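Long-range contacts in pectate lyase 1 (Juniperus ashei, PDB 1PXZ), which shows low pectate lyase activity, an eliminative cleavage of polygalacturonan that uses calcium, and is the major pollen allergen of this juniper: residues A[41-46]-A[70-75]; A[113-118]-A[158-163]. One frame throughout, in Å; residues are numbered along the deposited sequence.

Followed from the N terminus, the chain first lays down strand 39-43, runs through the loop and helix 58-63, and returns in strand 68-72 beside it: contact 1 closes this 23-residue excursion near the N-terminal end of the solenoid. Strand 68-72 is then paired on its other side by strand 90-93, which in turn pairs with strand 114-119, where contact 2 opens. Its loop of 39 residues includes the hairpin 132-137/141-145 and strand 153-156. The two contacts follow in series, neither nested nor crossed, with centres about 21 Å apart. Both join successive turns of the parallel beta-helix, contact 1 toward its end, contact 2 nearer its middle.

Contact 1 (A[41-46]-A[70-75]); sequences YTVTST and IIFSQN
Val43 lies beside Phe72 with both side chains pointing the same way, its CB 3.7 Å from Phe72 CD2, and the valine meets the ring obliquely. The two branches of Val43 part here: CG1 is anti to the backbone N (chi1 179°), while CG2, beside that N, reaches across to Ile70 and meets its CG2 at 3.7 Å. Tyr41 and Ile70 also run side by side, the ring approaching through CD2, 4.0 Å from Ile70 CG1. These four residues share one face of the sheet, on which Leu58 of helix 58-63 packs against Val43, Ile70 and Phe72; the Tyr41 hydroxyl is held by Thr57 O and Gly56 N.

On the other face Thr42 and Ile71 meet at a slant. Thr42 OG1 rests against the CG1-CD1 arm of Ile71, 3.6 Å from CD1, and Thr42 CG2 turns instead to Ser73 CB. The strands pair in parallel sense, their axes splayed by 36°: Ile71 N is hydrogen-bonded to Tyr41 O (2.8 Å), and Ile71 O receives Val43 N. At the C-terminal end Val43 O is gripped twice by Ser73, by its N and by its OG at 3.2 Å. The hydroxyl can reach this oxygen because OG stands between the backbone N and the carbonyl carbon (chi1 73°), and it meets a lone pair of Val43 O in the carbonyl plane. Residues 71-75 belong to an IgE-binding region. In-register parallel pairing, with aliphatic and aromatic side chains packed in register on one face, fits neighbouring turns of the parallel beta-helix that forms the core of this protein.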
ATOM      1  N   TYR A  41       1.995  21.258   7.963  1.00  9.76           N
ATOM      2  CA  TYR A  41       3.035  21.053   8.966  1.00 10.08           C
ATOM      3  C   TYR A  41       4.348  20.786   8.240  1.00 12.39           C
ATOM      4  O   TYR A  41       4.454  19.859   7.425  1.00  8.53           O
ATOM      5  CB  TYR A  41       2.697  19.898   9.928  1.00 11.16           C
ATOM      6  CG  TYR A  41       3.812  19.592  10.924  1.00 13.90           C
ATOM      7  CD1 TYR A  41       3.870  20.246  12.147  1.00 14.68           C
ATOM      8  CD2 TYR A  41       4.807  18.654  10.666  1.00 16.09           C
ATOM      9  CE1 TYR A  41       4.891  19.954  13.041  1.00 13.93           C
ATOM     10  CE2 TYR A  41       5.831  18.355  11.532  1.00 11.89           C
ATOM     11  CZ  TYR A  41       5.864  19.028  12.744  1.00 16.55           C
ATOM     12  OH  TYR A  41       6.890  18.710  13.599  1.00 13.69           O
ATOM     13  N   THR A  42       5.401  21.537   8.559  1.00 11.23           N
ATOM     14  CA  THR A  42       6.650  21.318   7.831  1.00  9.54           C
ATOM     15  C   THR A  42       7.675  20.634   8.719  1.00 13.79           C
ATOM     16  O   THR A  42       7.917  21.097   9.843  1.00 12.72           O
ATOM     17  CB  THR A  42       7.239  22.645   7.287  1.00 13.99           C
ATOM     18  OG1 THR A  42       6.287  23.271   6.411  1.00 15.23           O
ATOM     19  CG2 THR A  42       8.514  22.358   6.503  1.00 12.00           C
ATOM     20  N   VAL A  43       8.244  19.553   8.210  1.00  7.75           N
ATOM     21  CA  VAL A  43       9.354  18.874   8.863  1.00  6.30           C
ATOM     22  C   VAL A  43      10.634  19.644   8.534  1.00 13.11           C
ATOM     23  O   VAL A  43      10.995  19.722   7.357  1.00 11.58           O
ATOM     24  CB  VAL A  43       9.514  17.396   8.441  1.00 11.99           C
ATOM     25  CG1 VAL A  43      10.705  16.783   9.154  1.00  8.36           C
ATOM     26  CG2 VAL A  43       8.227  16.638   8.741  1.00 12.39           C
ATOM     27  N   THR A  44      11.241  20.204   9.588  1.00 11.76           N
ATOM     28  CA  THR A  44      12.474  20.962   9.391  1.00 17.51           C
ATOM     29  C   THR A  44      13.678  20.245   9.989  1.00 19.42           C
ATOM     30  O   THR A  44      14.788  20.701   9.800  1.00 14.86           O
ATOM     31  CB  THR A  44      12.355  22.360  10.033  1.00 10.98           C
ATOM     32  OG1 THR A  44      12.013  22.189  11.417  1.00 14.97           O
ATOM     33  CG2 THR A  44      11.207  23.091   9.363  1.00 14.84           C
ATOM     34  N   SER A  45      13.468  19.145  10.695  1.00 11.66           N
ATOM     35  CA  SER A  45      14.544  18.431  11.364  1.00 11.56           C
ATOM     36  C   SER A  45      14.466  16.929  11.125  1.00 16.80           C
ATOM     37  O   SER A  45      13.351  16.399  11.037  1.00 11.84           O
ATOM     38  CB  SER A  45      14.465  18.670  12.875  1.00 12.40           C
ATOM     39  OG  SER A  45      15.301  17.760  13.544  1.00 13.86           O
ATOM     40  N   THR A  46      15.624  16.281  11.054  1.00 11.83           N
ATOM     41  CA  THR A  46      15.648  14.837  10.819  1.00 11.32           C
ATOM     42  C   THR A  46      15.690  14.061  12.118  1.00 21.14           C
ATOM     43  O   THR A  46      15.809  12.836  12.099  1.00 15.32           O
ATOM     44  CB  THR A  46      16.867  14.453   9.963  1.00 22.34           C
ATOM     45  OG1 THR A  46      18.059  14.831  10.671  1.00 17.96           O
ATOM     46  CG2 THR A  46      16.868  15.233   8.655  1.00 20.32           C
ATOM     47  N   ILE A  70       1.421  16.961   6.309  1.00  6.38           N
ATOM     48  CA  ILE A  70       2.863  17.044   6.572  1.00  8.27           C
ATOM     49  C   ILE A  70       3.700  17.055   5.299  1.00 12.24           C
ATOM     50  O   ILE A  70       3.541  16.220   4.403  1.00  8.32           O
ATOM     51  CB  ILE A  70       3.269  15.893   7.509  1.00  6.66           C
ATOM     52  CG1 ILE A  70       2.521  15.964   8.844  1.00  5.84           C
ATOM     53  CG2 ILE A  70       4.775  15.825   7.710  1.00  9.23           C
ATOM     54  CD1 ILE A  70       2.471  14.629   9.581  1.00  9.95           C
ATOM     55  N   ILE A  71       4.584  18.059   5.239  1.00  7.16           N
ATOM     56  CA  ILE A  71       5.489  18.239   4.096  1.00  5.91           C
ATOM     57  C   ILE A  71       6.925  18.420   4.603  1.00  7.55           C
ATOM     58  O   ILE A  71       7.147  18.509   5.807  1.00 11.22           O
ATOM     59  CB  ILE A  71       5.129  19.466   3.262  1.00  8.38           C
ATOM     60  CG1 ILE A  71       5.167  20.756   4.102  1.00  9.20           C
ATOM     61  CG2 ILE A  71       3.763  19.321   2.605  1.00 10.94           C
ATOM     62  CD1 ILE A  71       5.118  22.012   3.261  1.00 25.43           C
ATOM     63  N   PHE A  72       7.901  18.459   3.710  1.00  8.84           N
ATOM     64  CA  PHE A  72       9.302  18.430   4.170  1.00  8.15           C
ATOM     65  C   PHE A  72      10.077  19.621   3.618  1.00 16.40           C
ATOM     66  O   PHE A  72       9.945  19.910   2.431  1.00 11.93           O
ATOM     67  CB  PHE A  72       9.932  17.102   3.760  1.00 10.79           C
ATOM     68  CG  PHE A  72       9.289  15.877   4.402  1.00  8.52           C
ATOM     69  CD1 PHE A  72       8.115  15.357   3.877  1.00  9.02           C
ATOM     70  CD2 PHE A  72       9.839  15.247   5.495  1.00 11.23           C
ATOM     71  CE1 PHE A  72       7.500  14.243   4.448  1.00  9.04           C
ATOM     72  CE2 PHE A  72       9.238  14.141   6.072  1.00  8.36           C
ATOM     73  CZ  PHE A  72       8.065  13.614   5.543  1.00 10.98           C
ATOM     74  N   SER A  73      10.850  20.304   4.457  1.00 16.96           N
ATOM     75  CA  SER A  73      11.526  21.540   4.073  1.00 16.21           C
ATOM     76  C   SER A  73      12.730  21.302   3.184  1.00 16.03           C
ATOM     77  O   SER A  73      13.289  22.188   2.528  1.00 19.52           O
ATOM     78  CB  SER A  73      11.971  22.288   5.342  1.00 16.31           C
ATOM     79  OG  SER A  73      13.079  21.583   5.900  1.00 19.83           O
ATOM     80  N   GLN A  74      13.215  20.079   3.102  1.00 11.77           N
ATOM     81  CA  GLN A  74      14.402  19.778   2.328  1.00 14.30           C
ATOM     82  C   GLN A  74      14.494  18.281   2.057  1.00 11.69           C
ATOM     83  O   GLN A  74      13.769  17.519   2.694  1.00 12.89           O
ATOM     84  CB  GLN A  74      15.647  20.198   3.131  1.00 17.75           C
ATOM     85  CG  GLN A  74      15.874  19.275   4.307  1.00 19.67           C
ATOM     86  CD  GLN A  74      17.235  19.394   4.963  1.00 39.90           C
ATOM     87  OE1 GLN A  74      18.118  18.540   4.803  1.00 32.44           O
ATOM     88  NE2 GLN A  74      17.393  20.472   5.733  1.00 22.77           N
ATOM     89  N   ASN A  75      15.401  17.906   1.162  1.00 10.96           N
ATOM     90  CA  ASN A  75      15.663  16.465   1.066  1.00 14.66           C
ATOM     91  C   ASN A  75      16.073  15.942   2.436  1.00 20.08           C
ATOM     92  O   ASN A  75      16.824  16.611   3.169  1.00 15.74           O
ATOM     93  CB  ASN A  75      16.787  16.185   0.075  1.00 13.96           C
ATOM     94  CG  ASN A  75      16.498  16.518  -1.362  1.00 12.13           C
ATOM     95  OD1 ASN A  75      17.400  16.520  -2.209  1.00 28.00           O
ATOM     96  ND2 ASN A  75      15.259  16.802  -1.698  1.00  9.83           N
TER

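Contact 2 (A[113-118]-A[158-163])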
ATOM      1  N   VAL A 113      -6.703   3.725  13.606  1.00  9.80           N
ATOM      2  CA  VAL A 113      -6.853   5.097  13.134  1.00 12.22           C
ATOM      3  C   VAL A 113      -7.530   5.074  11.768  1.00 13.02           C
ATOM      4  O   VAL A 113      -7.572   4.011  11.135  1.00 12.41           O
ATOM      5  CB  VAL A 113      -5.498   5.825  13.038  1.00 11.21           C
ATOM      6  CG1 VAL A 113      -4.865   6.000  14.414  1.00 11.06           C
ATOM      7  CG2 VAL A 113      -4.547   5.080  12.112  1.00 12.75           C
ATOM      8  N   SER A 114      -8.026   6.206  11.309  1.00 13.49           N
ATOM      9  CA  SER A 114      -8.590   6.385   9.981  1.00 13.22           C
ATOM     10  C   SER A 114      -8.094   7.644   9.288  1.00 15.41           C
ATOM     11  O   SER A 114      -7.597   8.535   9.987  1.00 12.10           O
ATOM     12  CB  SER A 114     -10.125   6.550  10.054  1.00 13.70           C
ATOM     13  OG  SER A 114     -10.626   5.439  10.772  1.00 36.65           O
ATOM     14  N   HIS A 115      -8.292   7.663   7.975  1.00  5.82           N
ATOM     15  CA  HIS A 115      -7.998   8.857   7.184  1.00  7.54           C
ATOM     16  C   HIS A 115      -6.519   9.242   7.228  1.00 14.09           C
ATOM     17  O   HIS A 115      -6.144  10.315   7.709  1.00 10.79           O
ATOM     18  CB  HIS A 115      -8.883  10.053   7.611  1.00 10.92           C
ATOM     19  CG  HIS A 115     -10.332   9.750   7.333  1.00 13.43           C
ATOM     20  ND1 HIS A 115     -10.877   9.807   6.070  1.00 16.93           N
ATOM     21  CD2 HIS A 115     -11.331   9.355   8.156  1.00 14.39           C
ATOM     22  CE1 HIS A 115     -12.159   9.475   6.123  1.00 17.98           C
ATOM     23  NE2 HIS A 115     -12.458   9.197   7.381  1.00 17.18           N
ATOM     24  N   VAL A 116      -5.712   8.335   6.677  1.00  9.93           N
ATOM     25  CA  VAL A 116      -4.270   8.534   6.525  1.00  8.42           C
ATOM     26  C   VAL A 116      -3.881   8.368   5.051  1.00 14.30           C
ATOM     27  O   VAL A 116      -4.200   7.326   4.461  1.00 11.25           O
ATOM     28  CB  VAL A 116      -3.442   7.559   7.368  1.00  8.52           C
ATOM     29  CG1 VAL A 116      -1.951   7.722   7.045  1.00  9.75           C
ATOM     30  CG2 VAL A 116      -3.691   7.738   8.858  1.00 12.84           C
ATOM     31  N   ILE A 117      -3.213   9.384   4.505  1.00  6.88           N
ATOM     32  CA  ILE A 117      -2.636   9.377   3.175  1.00  4.50           C
ATOM     33  C   ILE A 117      -1.106   9.362   3.281  1.00 10.96           C
ATOM     34  O   ILE A 117      -0.518  10.229   3.924  1.00  9.37           O
ATOM     35  CB  ILE A 117      -3.066  10.587   2.329  1.00  4.44           C
ATOM     36  CG1 ILE A 117      -4.591  10.641   2.087  1.00  6.91           C
ATOM     37  CG2 ILE A 117      -2.322  10.643   1.009  1.00  8.16           C
ATOM     38  CD1 ILE A 117      -5.018  11.952   1.444  1.00  8.34           C
ATOM     39  N   LEU A 118      -0.480   8.374   2.645  1.00  6.82           N
ATOM     40  CA  LEU A 118       0.987   8.343   2.607  1.00  9.44           C
ATOM     41  C   LEU A 118       1.366   8.486   1.141  1.00 10.21           C
ATOM     42  O   LEU A 118       0.999   7.610   0.368  1.00  7.31           O
ATOM     43  CB  LEU A 118       1.562   7.071   3.187  1.00  7.16           C
ATOM     44  CG  LEU A 118       1.186   6.753   4.637  1.00 11.47           C
ATOM     45  CD1 LEU A 118       1.657   5.361   5.010  1.00 15.10           C
ATOM     46  CD2 LEU A 118       1.772   7.803   5.588  1.00  7.94           C
ATOM     47  N   VAL A 158      -7.125  -0.396  10.662  1.00 12.64           N
ATOM     48  CA  VAL A 158      -7.180   0.900   9.994  1.00 12.76           C
ATOM     49  C   VAL A 158      -8.305   1.006   8.984  1.00 13.77           C
ATOM     50  O   VAL A 158      -8.567   0.057   8.230  1.00 13.25           O
ATOM     51  CB  VAL A 158      -5.834   1.151   9.255  1.00 13.49           C
ATOM     52  CG1 VAL A 158      -5.932   2.407   8.413  1.00 15.13           C
ATOM     53  CG2 VAL A 158      -4.715   1.225  10.279  1.00  9.51           C
ATOM     54  N   THR A 159      -9.010   2.140   8.908  1.00 11.70           N
ATOM     55  CA  THR A 159      -9.991   2.261   7.819  1.00 10.51           C
ATOM     56  C   THR A 159      -9.767   3.567   7.078  1.00 10.49           C
ATOM     57  O   THR A 159      -9.321   4.584   7.633  1.00 13.58           O
ATOM     58  CB  THR A 159     -11.455   2.177   8.295  1.00 24.21           C
ATOM     59  OG1 THR A 159     -11.734   3.340   9.088  1.00 38.96           O
ATOM     60  CG2 THR A 159     -11.701   0.977   9.193  1.00 14.84           C
ATOM     61  N   ASN A 160     -10.055   3.551   5.784  1.00  9.28           N
ATOM     62  CA  ASN A 160      -9.956   4.770   4.990  1.00  7.61           C
ATOM     63  C   ASN A 160      -8.494   5.193   4.940  1.00 12.99           C
ATOM     64  O   ASN A 160      -8.110   6.176   5.560  1.00 12.51           O
ATOM     65  CB  ASN A 160     -10.817   5.895   5.577  1.00  8.22           C
ATOM     66  CG  ASN A 160     -12.292   5.572   5.407  1.00 21.33           C
ATOM     67  OD1 ASN A 160     -12.679   5.074   4.349  1.00 16.50           O
ATOM     68  ND2 ASN A 160     -13.089   5.842   6.424  1.00 20.39           N
ATOM     69  N   ALA A 161      -7.687   4.440   4.202  1.00  7.11           N
ATOM     70  CA  ALA A 161      -6.284   4.836   4.075  1.00 10.47           C
ATOM     71  C   ALA A 161      -5.855   4.720   2.620  1.00 11.74           C
ATOM     72  O   ALA A 161      -6.426   3.909   1.878  1.00 11.21           O
ATOM     73  CB  ALA A 161      -5.398   3.985   4.976  1.00 13.06           C
ATOM     74  N   TRP A 162      -4.884   5.531   2.222  1.00  5.57           N
ATOM     75  CA  TRP A 162      -4.486   5.601   0.817  1.00  5.82           C
ATOM     76  C   TRP A 162      -2.956   5.633   0.776  1.00  7.17           C
ATOM     77  O   TRP A 162      -2.380   6.573   1.318  1.00  8.05           O
ATOM     78  CB  TRP A 162      -5.097   6.831   0.178  1.00  7.06           C
ATOM     79  CG  TRP A 162      -4.900   7.018  -1.290  1.00  3.96           C
ATOM     80  CD1 TRP A 162      -4.575   6.062  -2.228  1.00  6.08           C
ATOM     81  CD2 TRP A 162      -5.024   8.253  -1.995  1.00  7.71           C
ATOM     82  NE1 TRP A 162      -4.492   6.661  -3.473  1.00  8.99           N
ATOM     83  CE2 TRP A 162      -4.761   8.003  -3.352  1.00 10.52           C
ATOM     84  CE3 TRP A 162      -5.332   9.562  -1.574  1.00  7.68           C
ATOM     85  CZ2 TRP A 162      -4.800   9.016  -4.310  1.00  8.87           C
ATOM     86  CZ3 TRP A 162      -5.369  10.562  -2.540  1.00  7.10           C
ATOM     87  CH2 TRP A 162      -5.107  10.293  -3.882  1.00  7.27           C
ATOM     88  N   ILE A 163      -2.388   4.612   0.161  1.00  4.33           N
ATOM     89  CA  ILE A 163      -0.922   4.549   0.000  1.00  6.01           C
ATOM     90  C   ILE A 163      -0.609   4.784  -1.470  1.00  9.14           C
ATOM     91  O   ILE A 163      -0.917   3.899  -2.276  1.00  8.02           O
ATOM     92  CB  ILE A 163      -0.440   3.200   0.526  1.00 10.27           C
ATOM     93  CG1 ILE A 163      -0.807   3.014   2.021  1.00 14.44           C
ATOM     94  CG2 ILE A 163       1.050   2.968   0.304  1.00  8.19           C
ATOM     95  CD1 ILE A 163      -0.622   1.546   2.375  1.00 14.64           C
TER
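His115 and Asn160 lie side by side at matching positions, and Asn160 CB sits over one face of the imidazole in a CH-pi contact, 3.9 Å from the ring centroid. The amide leans 31° from the ring plane, with ND2 3.5 Å from His115 NE2. Both residues have positive phi and the two backbones bend alike; at Asn160 the chain turns a corner of the beta-helix, from one sheet to the next. At this bend the bonding is uneven: His115 N gives one hydrogen bond to Thr159 O and a weak one to Asn160 O, which also receives a weak bond from Val116 N.

Just before it, Ser114 OG and Thr159 OG1 are hydrogen-bonded at 2.9 Å. Thr159 N bonds to Val113 O. Beyond it, regular parallel pairing resumes: Trp162 N reaches Val116 O at 3.0 Å, and Trp162 O accepts from Leu118 N at 2.9 Å. Ile117 runs beside the Trp162 side chain, its CD1 meeting the indole edge at CE3, 3.9 Å away. With CG anti to the backbone N (chi1 -175°), the indole leans across toward the neighbouring strand and brings CE3 up to Ile117.

Further out, Met33 N bonds to His115 ND1 and the His89 ring stacks on His115, while Ser188 OG holds Trp162 NE1. Strand 90-93 pairs with 114-119 on the side away from 161-164, which is itself paired with strand 185-195. Inside the beta-helix, Leu118 and Ile163 both pack on Ile153 of strand 153-156, Val116 and Leu118 touch Met110 of strand 108-111, and Ala161 touches Met155 and Ile185.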